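Local atomic coordinates of 2-dehydropantoate 2-reductase (Enterococcus faecium DO, PDB entry 5X20), a protein that probably catalyses the NADPH-dependent reduction of ketopantoate (2-dehydropantoate) to (R)-pantoate in pantothenate biosynthesis. Residues Thr193-Cys198 with His257-Tyr262; Asn204-Gly209 with Phe249-Ile254; Thr272-Ile277 with Phe297-Val302. All coordinates share one frame; numbering follows the deposited sequence.

The chain first builds the Rossmann-type cofactor domain and then a helical C-terminal part, where all three contacts lie. Helix 180-201 supplies the first half of interaction 1, and helix 205-209 follows with the first half of interaction 2. After helices 214-231 and 238-247, loop 249-254 returns to helix 205-209 and closes interaction 2. Residues 257-262 then reach helix 180-201 and close interaction 1, so interaction 2 is nested inside it. Interaction 3 comes later in series and joins loop 272-277 to helix 293-308. Interaction 1 touches both others, through Met194 on Phe249 and Met261 on Thr272. Interactions 2 and 3 do not meet.

Interaction 1: residues Thr193-Cys198 with His257-Tyr262; sequences TMNGLC and HYPSMY. With AOT (2-oxidanylidene-2-phenylazanyl-ethanoic acid), chain H.
Pro259 is the first residue of 257-262 to press on helix 180-201. Its ring lies against one turn of that helix. CD meets Cys198 CB at 3.7 Å, and CG reaches both Cys198 SG and the carbonyl oxygen of Met194. CB sits 3.7 Å from Asn195 OD1, as the two side chains slide past each other in opposite directions. Met205 of helix 205-209 also packs on this proline. Pro259 is the N-cap residue of helix 260-267, so the next backbone amide lies at the start of a helix.

Ser260 uses that amide. Its N donates to O2 of the bound 2-oxidanylidene-2-phenylazanyl-ethanoic acid at 3.0 Å, and the bond is nearly straight at 171°. Its hydroxyl OG donates to O3 of the same carboxylate at 2.6 Å. The side-chain torsion (chi1 73°) sets OG between the backbone N and the carbonyl carbon, on the ligand side. A water donates to OG and accepts a weak bond from Asn195 ND2.

Met261 crosses Asn195 at about a right angle, CB to CB at 3.5 Å. Its chain runs extended to SD and then bends. SD comes 3.8 Å from Gly196 N, against the helix backbone.

Tyr262 turns its ring edge to the Cys198 carbonyl, CD2 to O at 3.6 Å. Tyr258 CD2 lies over one face of the ring. The phenol OH is hydrogen-bonded to Asp202.

Two donors of Ser260 thus hold the two carboxylate oxygens, while Asn105 and Asn191 bind the ligand too. The helix start would probably add a favourable field for the anion. Pro259 and Met261, on either side of Ser260 in sequence, pack this carboxylate-binding corner against helix 180-201.

Interaction 2: residues Asn204-Gly209 with Phe249-Ile254; sequences NMAELG and FDPETI
Ala206 and Phe249 bring the two backbones closest, 4.3 Å between their CA atoms, and Ala206 CA makes a CH...O contact of 3.4 Å to Phe249 O. The Phe249 ring lies flat under Gly209. Gly209 has no side chain, and its CA stands over the ring centre, 3.3 Å from the centroid and 10° off the normal, a CH-pi contact. Phe249 CG lies anti to its own carbonyl carbon (chi1 -65°), which carries the ring beneath the last turn of the helix. Leu208 CG adds a contact of 4.0 Å to Phe249 CE1. At the other end, Met205 bends at its thioether and puts CE 3.8 Å from Ile254 O and near Ile254 CG1.

Each segment also holds its own shape. Asn204 OD1 accepts from Glu207 N at 2.8 Å, and Glu207 OE1 accepts from Asn204 N. Asp250 OD1 takes the amide of Glu252 from above the carboxylate plane.

The short helix 205-209 thus begins with a capping box. Its partner is a loop with an Asx turn and a type I beta turn from Asp250 to Thr253, and the side chain of Ile254 in that loop lies about 4 Å from the bound 2-oxidanylidene-2-phenylazanyl-ethanoic acid (nearest atoms).

Interaction 3: residues Thr272-Ile277 with Phe297-Val302; sequences TEIDYI and FLTELV. With NAD (nicotinamide-adenine-dinucleotide), chain G.
Ile274 packs on helix 293-308 with nearly every atom of its side chain. CB lies 4.0 Å from Val302 CG1. There the chain branches. CG2 stays on the same methyl, also at 4.0 Å. CG1, anti to the backbone N (chi1 -165°), reaches across to the helix backbone and meets Thr299 CA at 3.8 Å and Thr299 OG1 close by. The tip, CD1, ends near the second methyl, Val302 CG2. The isoleucine therefore sits against two residues one turn apart.

Flanking residues widen the contact. Thr272 places OG1 3.5 Å from Val302 CG1. The same oxygen accepts from Ile274 N, forming an ST turn, and is also hydrogen-bonded to Glu306 farther along the helix. Asp275 crosses Thr299 at about a right angle, with OD1 3.8 Å from Thr299 CG2. That carboxylate oxygen is hydrogen-bonded to His303, while Thr299 OG1 is bonded to Cys295 O. The polar ends beside the apolar centre are thus tied to helix 293-308 itself.

Glu273 points away from the helix. Its two carboxylate oxygens each accept one ribose hydroxyl of the bound NAD: OE1 takes O2D at 2.7 Å and OE2 takes O3D. OE2 also accepts from Ala80 N. Thr272 and Ile274, the neighbours of Glu273 in sequence, face helix 293-308 instead. Helix 293-308 in turn faces the second subunit, where Phe297 stacks on Tyr294 of that subunit. The arrangement is a loop of the cofactor site, with a carboxylate gripping the nicotinamide ribose diol.

Interaction 1: residues Thr193-Cys198 with His257-Tyr262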
loop_
_atom_site.group_PDB
_atom_site.type_symbol
_atom_site.label_atom_id
_atom_site.label_comp_id
_atom_site.label_asym_id
_atom_site.label_seq_id
_atom_site.Cartn_x
_atom_site.Cartn_y
_atom_site.Cartn_z
ATOM N N THR A 193 0.720 10.700 -6.863
ATOM C CA THR A 193 1.909 10.033 -6.340
ATOM C C THR A 193 2.028 10.309 -4.851
ATOM O O THR A 193 1.885 9.389 -4.036
ATOM C CB THR A 193 3.173 10.467 -7.097
ATOM O OG1 THR A 193 3.271 11.915 -7.147
ATOM C CG2 THR A 193 3.157 9.901 -8.472
ATOM N N MET A 194 2.152 11.568 -4.471
ATOM C CA MET A 194 2.311 11.905 -3.068
ATOM C C MET A 194 1.133 11.463 -2.197
ATOM O O MET A 194 1.348 10.870 -1.119
ATOM C CB MET A 194 2.548 13.412 -2.888
ATOM C CG MET A 194 3.701 14.004 -3.707
ATOM S SD MET A 194 5.305 13.306 -3.250
ATOM C CE MET A 194 5.746 12.276 -4.645
ATOM N N ASN A 195 -0.098 11.780 -2.610
ATOM C CA ASN A 195 -1.245 11.555 -1.744
ATOM C C ASN A 195 -1.445 10.076 -1.374
ATOM O O ASN A 195 -1.481 9.726 -0.181
ATOM C CB ASN A 195 -2.539 12.099 -2.347
ATOM C CG ASN A 195 -2.573 13.613 -2.466
ATOM O OD1 ASN A 195 -1.562 14.273 -2.711
ATOM N ND2 ASN A 195 -3.749 14.154 -2.444
ATOM N N GLY A 196 -1.534 9.216 -2.367
ATOM C CA GLY A 196 -1.807 7.805 -2.148
ATOM C C GLY A 196 -0.634 7.074 -1.550
ATOM O O GLY A 196 -0.815 6.275 -0.605
ATOM N N LEU A 197 0.575 7.362 -2.037
ATOM C CA LEU A 197 1.770 6.721 -1.477
ATOM C C LEU A 197 2.019 7.101 -0.000
ATOM O O LEU A 197 2.275 6.218 0.829
ATOM C CB LEU A 197 3.004 6.997 -2.311
ATOM C CG LEU A 197 3.005 6.471 -3.723
ATOM C CD1 LEU A 197 4.266 6.970 -4.430
ATOM C CD2 LEU A 197 2.935 4.957 -3.751
ATOM N N CYS A 198 1.874 8.375 0.331
ATOM C CA CYS A 198 1.988 8.807 1.753
ATOM C C CYS A 198 0.926 8.173 2.642
ATOM O O CYS A 198 1.214 7.721 3.717
ATOM C CB CYS A 198 1.937 10.331 1.876
ATOM S SG CYS A 198 3.432 11.161 1.291
ATOM N N HIS A 257 5.350 18.221 5.224
ATOM C CA HIS A 257 3.920 18.083 5.312
ATOM C C HIS A 257 3.418 16.710 4.872
ATOM O O HIS A 257 4.038 15.993 4.086
ATOM C CB HIS A 257 3.243 19.211 4.539
ATOM C CG HIS A 257 3.414 20.539 5.223
ATOM N ND1 HIS A 257 4.252 21.550 4.777
ATOM C CD2 HIS A 257 2.927 20.961 6.409
ATOM C CE1 HIS A 257 4.241 22.540 5.645
ATOM N NE2 HIS A 257 3.435 22.213 6.636
ATOM N N TYR A 258 2.260 16.375 5.403
ATOM C CA TYR A 258 1.479 15.254 4.998
ATOM C C TYR A 258 0.453 15.750 4.007
ATOM O O TYR A 258 -0.212 16.746 4.231
ATOM C CB TYR A 258 0.760 14.630 6.200
ATOM C CG TYR A 258 1.664 13.972 7.192
ATOM C CD1 TYR A 258 2.314 14.725 8.198
ATOM C CD2 TYR A 258 1.941 12.637 7.088
ATOM C CE1 TYR A 258 3.189 14.120 9.093
ATOM C CE2 TYR A 258 2.813 12.020 7.954
ATOM C CZ TYR A 258 3.421 12.755 8.976
ATOM O OH TYR A 258 4.281 12.115 9.851
ATOM N N PRO A 259 0.299 15.051 2.890
ATOM C CA PRO A 259 -0.638 15.484 1.927
ATOM C C PRO A 259 -2.060 15.447 2.458
ATOM O O PRO A 259 -2.377 14.713 3.420
ATOM C CB PRO A 259 -0.478 14.421 0.790
ATOM C CG PRO A 259 0.820 13.772 1.044
ATOM C CD PRO A 259 0.996 13.817 2.499
ATOM N N SER A 260 -2.940 16.111 1.732
ATOM C CA SER A 260 -4.319 16.181 2.123
ATOM C C SER A 260 -4.987 14.810 2.301
ATOM O O SER A 260 -5.824 14.620 3.195
ATOM C CB SER A 260 -5.101 17.046 1.122
ATOM O OG SER A 260 -5.320 16.404 -0.120
ATOM N N MET A 261 -4.657 13.859 1.419
ATOM C CA MET A 261 -5.283 12.540 1.453
ATOM C C MET A 261 -4.903 11.823 2.733
ATOM O O MET A 261 -5.712 11.179 3.346
ATOM C CB MET A 261 -4.891 11.721 0.249
ATOM C CG MET A 261 -5.588 10.346 0.176
ATOM S SD MET A 261 -5.192 9.485 -1.377
ATOM C CE MET A 261 -6.052 10.475 -2.572
ATOM N N TYR A 262 -3.668 11.979 3.151
ATOM C CA TYR A 262 -3.230 11.455 4.464
ATOM C C TYR A 262 -4.013 12.060 5.617
ATOM O O TYR A 262 -4.502 11.367 6.483
ATOM C CB TYR A 262 -1.727 11.717 4.635
ATOM C CG TYR A 262 -1.190 11.197 5.929
ATOM C CD1 TYR A 262 -1.421 11.859 7.140
ATOM C CD2 TYR A 262 -0.411 10.047 5.951
ATOM C CE1 TYR A 262 -0.931 11.363 8.326
ATOM C CE2 TYR A 262 0.107 9.562 7.128
ATOM C CZ TYR A 262 -0.168 10.224 8.317
ATOM O OH TYR A 262 0.328 9.713 9.475
HETATM C C1 AOT H . -0.027 20.081 -2.686
HETATM N N1 AOT H . -0.887 19.310 -2.067
HETATM O O1 AOT H . -2.528 19.495 -3.542
HETATM C C2 AOT H . 1.051 19.490 -3.304
HETATM O O2 AOT H . -2.231 17.749 -0.690
HETATM O O3 AOT H . -3.922 17.779 -1.854
HETATM C C8 AOT H . -2.797 18.172 -1.639
HETATM C C7 AOT H . -2.080 19.083 -2.516
HETATM C C4 AOT H . 1.980 20.280 -3.939
HETATM C C6 AOT H . 1.862 21.653 -3.960
HETATM C C5 AOT H . 0.782 22.220 -3.354
HETATM C C3 AOT H . -0.159 21.453 -2.716
HETATM O O HOH W 1 -6.965 14.559 -1.699
#

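Interaction 2: residues Asn204-Gly209 with Phe249-Ile254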
loop_
_atom_site.group_PDB
_atom_site.type_symbol
_atom_site.label_atom_id
_atom_site.label_comp_id
_atom_site.label_asym_id
_atom_site.label_seq_id
_atom_site.Cartn_x
_atom_site.Cartn_y
_atom_site.Cartn_z
ATOM N N ASN A 204 5.313 11.232 5.672
ATOM C CA ASN A 204 5.229 12.521 5.004
ATOM C C ASN A 204 6.040 12.486 3.718
ATOM O O ASN A 204 6.731 11.495 3.420
ATOM C CB ASN A 204 5.622 13.698 5.918
ATOM C CG ASN A 204 7.079 13.705 6.323
ATOM O OD1 ASN A 204 7.944 13.079 5.730
ATOM N ND2 ASN A 204 7.347 14.438 7.364
ATOM N N MET A 205 5.971 13.556 2.956
ATOM C CA MET A 205 6.577 13.581 1.630
ATOM C C MET A 205 8.107 13.478 1.625
ATOM O O MET A 205 8.675 12.749 0.808
ATOM C CB MET A 205 6.095 14.817 0.869
ATOM C CG MET A 205 4.669 14.660 0.441
ATOM S SD MET A 205 3.979 16.061 -0.463
ATOM C CE MET A 205 3.348 16.979 0.934
ATOM N N ALA A 206 8.764 14.112 2.591
ATOM C CA ALA A 206 10.208 13.944 2.732
ATOM C C ALA A 206 10.595 12.508 3.082
ATOM O O ALA A 206 11.580 11.994 2.583
ATOM C CB ALA A 206 10.747 14.892 3.797
ATOM N N GLU A 207 9.837 11.885 3.976
ATOM C CA GLU A 207 10.098 10.509 4.351
ATOM C C GLU A 207 9.921 9.583 3.130
ATOM O O GLU A 207 10.707 8.686 2.922
ATOM C CB GLU A 207 9.190 10.117 5.499
ATOM C CG GLU A 207 9.635 10.687 6.854
ATOM C CD GLU A 207 8.576 10.610 7.980
ATOM O OE1 GLU A 207 7.370 10.305 7.741
ATOM O OE2 GLU A 207 8.975 10.856 9.149
ATOM N N LEU A 208 8.890 9.837 2.317
ATOM C CA LEU A 208 8.678 9.085 1.098
ATOM C C LEU A 208 9.903 9.204 0.184
ATOM O O LEU A 208 10.438 8.186 -0.310
ATOM C CB LEU A 208 7.419 9.564 0.400
ATOM C CG LEU A 208 7.082 8.915 -0.956
ATOM C CD1 LEU A 208 6.973 7.393 -0.856
ATOM C CD2 LEU A 208 5.807 9.499 -1.567
ATOM N N GLY A 209 10.358 10.443 -0.019
ATOM C CA GLY A 209 11.525 10.705 -0.835
ATOM C C GLY A 209 12.787 9.995 -0.369
ATOM O O GLY A 209 13.664 9.711 -1.180
ATOM N N PHE A 249 9.627 16.196 -2.261
ATOM C CA PHE A 249 10.481 15.503 -1.268
ATOM C C PHE A 249 11.321 16.447 -0.409
ATOM O O PHE A 249 11.804 16.095 0.655
ATOM C CB PHE A 249 11.421 14.515 -1.985
ATOM C CG PHE A 249 10.723 13.392 -2.663
ATOM C CD1 PHE A 249 9.423 13.027 -2.289
ATOM C CD2 PHE A 249 11.359 12.647 -3.658
ATOM C CE1 PHE A 249 8.779 11.968 -2.894
ATOM C CE2 PHE A 249 10.689 11.601 -4.289
ATOM C CZ PHE A 249 9.397 11.270 -3.907
ATOM N N ASP A 250 11.478 17.682 -0.873
ATOM C CA ASP A 250 12.393 18.599 -0.253
ATOM C C ASP A 250 11.782 19.171 1.031
ATOM O O ASP A 250 10.752 19.806 0.995
ATOM C CB ASP A 250 12.730 19.690 -1.267
ATOM C CG ASP A 250 13.894 20.585 -0.826
ATOM O OD1 ASP A 250 14.237 20.623 0.366
ATOM O OD2 ASP A 250 14.426 21.279 -1.699
ATOM N N PRO A 251 12.444 18.956 2.182
ATOM C CA PRO A 251 12.012 19.600 3.438
ATOM C C PRO A 251 11.885 21.140 3.341
ATOM O O PRO A 251 11.050 21.707 4.013
ATOM C CB PRO A 251 13.106 19.208 4.436
ATOM C CG PRO A 251 13.875 18.112 3.822
ATOM C CD PRO A 251 13.729 18.234 2.335
ATOM N N GLU A 252 12.699 21.787 2.512
ATOM C CA GLU A 252 12.650 23.234 2.327
ATOM C C GLU A 252 11.483 23.719 1.485
ATOM O O GLU A 252 11.276 24.925 1.401
ATOM C CB GLU A 252 13.937 23.711 1.672
ATOM C CG GLU A 252 15.256 23.319 2.381
ATOM C CD GLU A 252 15.312 23.858 3.790
ATOM O OE1 GLU A 252 15.830 23.161 4.702
ATOM O OE2 GLU A 252 14.844 25.007 3.958
ATOM N N THR A 253 10.743 22.835 0.814
ATOM C CA THR A 253 9.534 23.270 0.132
ATOM C C THR A 253 8.311 22.800 0.867
ATOM O O THR A 253 7.812 23.498 1.736
ATOM C CB THR A 253 9.454 22.830 -1.354
ATOM O OG1 THR A 253 9.652 21.411 -1.469
ATOM C CG2 THR A 253 10.542 23.509 -2.145
ATOM N N ILE A 254 7.837 21.595 0.572
ATOM C CA ILE A 254 6.684 21.083 1.261
ATOM C C ILE A 254 6.927 19.708 1.916
ATOM O O ILE A 254 6.011 19.123 2.534
ATOM C CB ILE A 254 5.487 21.104 0.300
ATOM C CG1 ILE A 254 4.195 20.995 1.091
ATOM C CG2 ILE A 254 5.639 20.019 -0.768
ATOM C CD1 ILE A 254 2.940 21.321 0.299
#

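Interaction 3: residues Thr272-Ile277 with Phe297-Val302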
loop_
_atom_site.group_PDB
_atom_site.type_symbol
_atom_site.label_atom_id
_atom_site.label_comp_id
_atom_site.label_asym_id
_atom_site.label_seq_id
_atom_site.Cartn_x
_atom_site.Cartn_y
_atom_site.Cartn_z
ATOM N N THR A 272 -11.367 9.480 0.932
ATOM C CA THR A 272 -10.424 10.212 0.097
ATOM C C THR A 272 -10.983 10.479 -1.315
ATOM O O THR A 272 -11.974 9.893 -1.748
ATOM C CB THR A 272 -9.118 9.422 -0.108
ATOM O OG1 THR A 272 -9.364 8.325 -1.004
ATOM C CG2 THR A 272 -8.587 8.899 1.249
ATOM N N GLU A 273 -10.271 11.327 -2.005
ATOM C CA GLU A 273 -10.543 11.690 -3.381
ATOM C C GLU A 273 -9.866 10.765 -4.437
ATOM O O GLU A 273 -9.752 11.129 -5.622
ATOM C CB GLU A 273 -10.025 13.090 -3.576
ATOM C CG GLU A 273 -10.873 14.153 -2.887
ATOM C CD GLU A 273 -10.319 15.570 -3.165
ATOM O OE1 GLU A 273 -9.081 15.760 -3.010
ATOM O OE2 GLU A 273 -11.124 16.441 -3.594
ATOM N N ILE A 274 -9.453 9.582 -4.013
ATOM C CA ILE A 274 -8.678 8.703 -4.874
ATOM C C ILE A 274 -9.341 8.366 -6.242
ATOM O O ILE A 274 -8.660 8.306 -7.235
ATOM C CB ILE A 274 -8.269 7.425 -4.110
ATOM C CG1 ILE A 274 -7.164 6.665 -4.857
ATOM C CG2 ILE A 274 -9.452 6.498 -3.886
ATOM C CD1 ILE A 274 -5.796 7.322 -4.800
ATOM N N ASP A 275 -10.652 8.183 -6.267
ATOM C CA ASP A 275 -11.348 7.877 -7.524
ATOM C C ASP A 275 -11.236 8.982 -8.563
ATOM O O ASP A 275 -11.456 8.732 -9.719
ATOM C CB ASP A 275 -12.839 7.546 -7.274
ATOM C CG ASP A 275 -12.996 6.307 -6.487
ATOM O OD1 ASP A 275 -12.225 5.356 -6.682
ATOM O OD2 ASP A 275 -13.873 6.227 -5.632
ATOM N N TYR A 276 -10.956 10.196 -8.105
ATOM C CA TYR A 276 -10.858 11.333 -8.984
ATOM C C TYR A 276 -9.430 11.629 -9.419
ATOM O O TYR A 276 -9.183 12.597 -10.160
ATOM C CB TYR A 276 -11.429 12.549 -8.289
ATOM C CG TYR A 276 -12.894 12.357 -7.970
ATOM C CD1 TYR A 276 -13.276 11.714 -6.809
ATOM C CD2 TYR A 276 -13.890 12.774 -8.858
ATOM C CE1 TYR A 276 -14.601 11.507 -6.526
ATOM C CE2 TYR A 276 -15.230 12.594 -8.570
ATOM C CZ TYR A 276 -15.574 11.964 -7.406
ATOM O OH TYR A 276 -16.880 11.805 -7.061
ATOM N N ILE A 277 -8.477 10.893 -8.854
ATOM C CA ILE A 277 -7.085 11.131 -9.160
ATOM C C ILE A 277 -6.568 9.889 -9.900
ATOM O O ILE A 277 -6.771 9.788 -11.092
ATOM C CB ILE A 277 -6.316 11.480 -7.875
ATOM C CG1 ILE A 277 -6.992 12.690 -7.219
ATOM C CG2 ILE A 277 -4.892 11.836 -8.194
ATOM C CD1 ILE A 277 -6.536 12.892 -5.777
ATOM N N PHE A 297 -3.943 -0.425 -8.767
ATOM C CA PHE A 297 -3.559 -1.064 -7.506
ATOM C C PHE A 297 -3.569 -0.035 -6.361
ATOM O O PHE A 297 -4.077 -0.301 -5.269
ATOM C CB PHE A 297 -2.167 -1.698 -7.667
ATOM C CG PHE A 297 -1.764 -2.694 -6.580
ATOM C CD1 PHE A 297 -2.642 -3.157 -5.632
ATOM C CD2 PHE A 297 -0.509 -3.253 -6.612
ATOM C CE1 PHE A 297 -2.246 -4.056 -4.677
ATOM C CE2 PHE A 297 -0.105 -4.205 -5.688
ATOM C CZ PHE A 297 -0.954 -4.592 -4.718
ATOM N N LEU A 298 -3.043 1.166 -6.624
ATOM C CA LEU A 298 -3.036 2.208 -5.589
ATOM C C LEU A 298 -4.440 2.626 -5.167
ATOM O O LEU A 298 -4.743 2.774 -3.984
ATOM C CB LEU A 298 -2.200 3.398 -6.007
ATOM C CG LEU A 298 -2.031 4.489 -4.959
ATOM C CD1 LEU A 298 -1.368 4.027 -3.677
ATOM C CD2 LEU A 298 -1.238 5.607 -5.540
ATOM N N THR A 299 -5.332 2.726 -6.134
ATOM C CA THR A 299 -6.727 2.976 -5.856
ATOM C C THR A 299 -7.396 1.893 -5.019
ATOM O O THR A 299 -8.083 2.167 -4.047
ATOM C CB THR A 299 -7.501 3.135 -7.162
ATOM O OG1 THR A 299 -6.941 4.220 -7.928
ATOM C CG2 THR A 299 -8.949 3.483 -6.890
ATOM N N GLU A 300 -7.162 0.656 -5.400
ATOM C CA GLU A 300 -7.628 -0.491 -4.652
ATOM C C GLU A 300 -7.095 -0.523 -3.198
ATOM O O GLU A 300 -7.849 -0.812 -2.253
ATOM C CB GLU A 300 -7.227 -1.775 -5.343
ATOM C CG GLU A 300 -8.077 -2.028 -6.568
ATOM C CD GLU A 300 -7.453 -2.965 -7.602
ATOM O OE1 GLU A 300 -6.285 -3.404 -7.506
ATOM O OE2 GLU A 300 -8.128 -3.284 -8.597
ATOM N N LEU A 301 -5.800 -0.276 -3.062
ATOM C CA LEU A 301 -5.168 -0.220 -1.741
ATOM C C LEU A 301 -5.772 0.875 -0.875
ATOM O O LEU A 301 -6.009 0.666 0.295
ATOM C CB LEU A 301 -3.638 0.004 -1.860
ATOM C CG LEU A 301 -2.920 -1.238 -2.359
ATOM C CD1 LEU A 301 -1.512 -0.885 -2.813
ATOM C CD2 LEU A 301 -2.868 -2.344 -1.297
ATOM N N VAL A 302 -5.979 2.051 -1.439
ATOM C CA VAL A 302 -6.531 3.146 -0.654
ATOM C C VAL A 302 -7.958 2.827 -0.215
ATOM O O VAL A 302 -8.326 3.079 0.925
ATOM C CB VAL A 302 -6.439 4.465 -1.420
ATOM C CG1 VAL A 302 -7.216 5.590 -0.725
ATOM C CG2 VAL A 302 -4.990 4.871 -1.515
HETATM P PA NAD G . -11.741 20.007 3.514
HETATM O O1A NAD G . -11.949 18.544 3.759
HETATM O O2A NAD G . -11.053 20.883 4.559
HETATM O O5B NAD G . -13.175 20.666 3.285
HETATM C C5B NAD G . -14.087 20.123 2.356
HETATM C C4B NAD G . -15.510 20.173 2.885
HETATM O O4B NAD G . -15.613 19.125 3.821
HETATM C C3B NAD G . -15.880 21.450 3.634
HETATM O O3B NAD G . -17.230 21.722 3.401
HETATM C C2B NAD G . -15.686 21.075 5.064
HETATM O O2B NAD G . -16.406 21.836 6.025
HETATM C C1B NAD G . -16.162 19.644 4.990
HETATM N N9A NAD G . -15.619 18.916 6.129
HETATM C C8A NAD G . -14.357 18.915 6.536
HETATM N N7A NAD G . -14.231 18.167 7.635
HETATM C C5A NAD G . -15.440 17.703 7.942
HETATM C C6A NAD G . -16.000 16.860 9.001
HETATM N N6A NAD G . -15.218 16.334 9.978
HETATM N N1A NAD G . -17.316 16.657 8.948
HETATM C C2A NAD G . -18.107 17.146 7.982
HETATM N N3A NAD G . -17.694 17.946 6.990
HETATM C C4A NAD G . -16.370 18.231 6.939
HETATM O O3 NAD G . -11.005 20.014 2.103
HETATM P PN NAD G . -9.934 21.069 1.543
HETATM O O1N NAD G . -8.594 20.627 2.145
HETATM O O2N NAD G . -10.352 22.510 1.628
HETATM O O5D NAD G . -9.859 20.571 0.025
HETATM C C5D NAD G . -10.751 21.115 -0.940
HETATM C C4D NAD G . -10.236 20.886 -2.365
HETATM O O4D NAD G . -8.982 21.582 -2.518
HETATM C C3D NAD G . -9.944 19.407 -2.530
HETATM O O3D NAD G . -10.266 18.942 -3.826
HETATM C C2D NAD G . -8.446 19.301 -2.256
HETATM O O2D NAD G . -7.826 18.162 -2.864
HETATM C C1D NAD G . -7.967 20.622 -2.825
HETATM N N1N NAD G . -6.681 21.103 -2.340
HETATM C C2N NAD G . -6.444 21.106 -1.008
HETATM C C3N NAD G . -5.195 21.544 -0.534
HETATM C C7N NAD G . -4.867 21.642 0.940
HETATM O O7N NAD G . -3.758 22.043 1.267
HETATM N N7N NAD G . -5.795 21.459 1.884
HETATM C C4N NAD G . -4.262 22.024 -1.474
HETATM C C5N NAD G . -4.587 22.060 -2.860
HETATM C C6N NAD G . -5.808 21.628 -3.283
#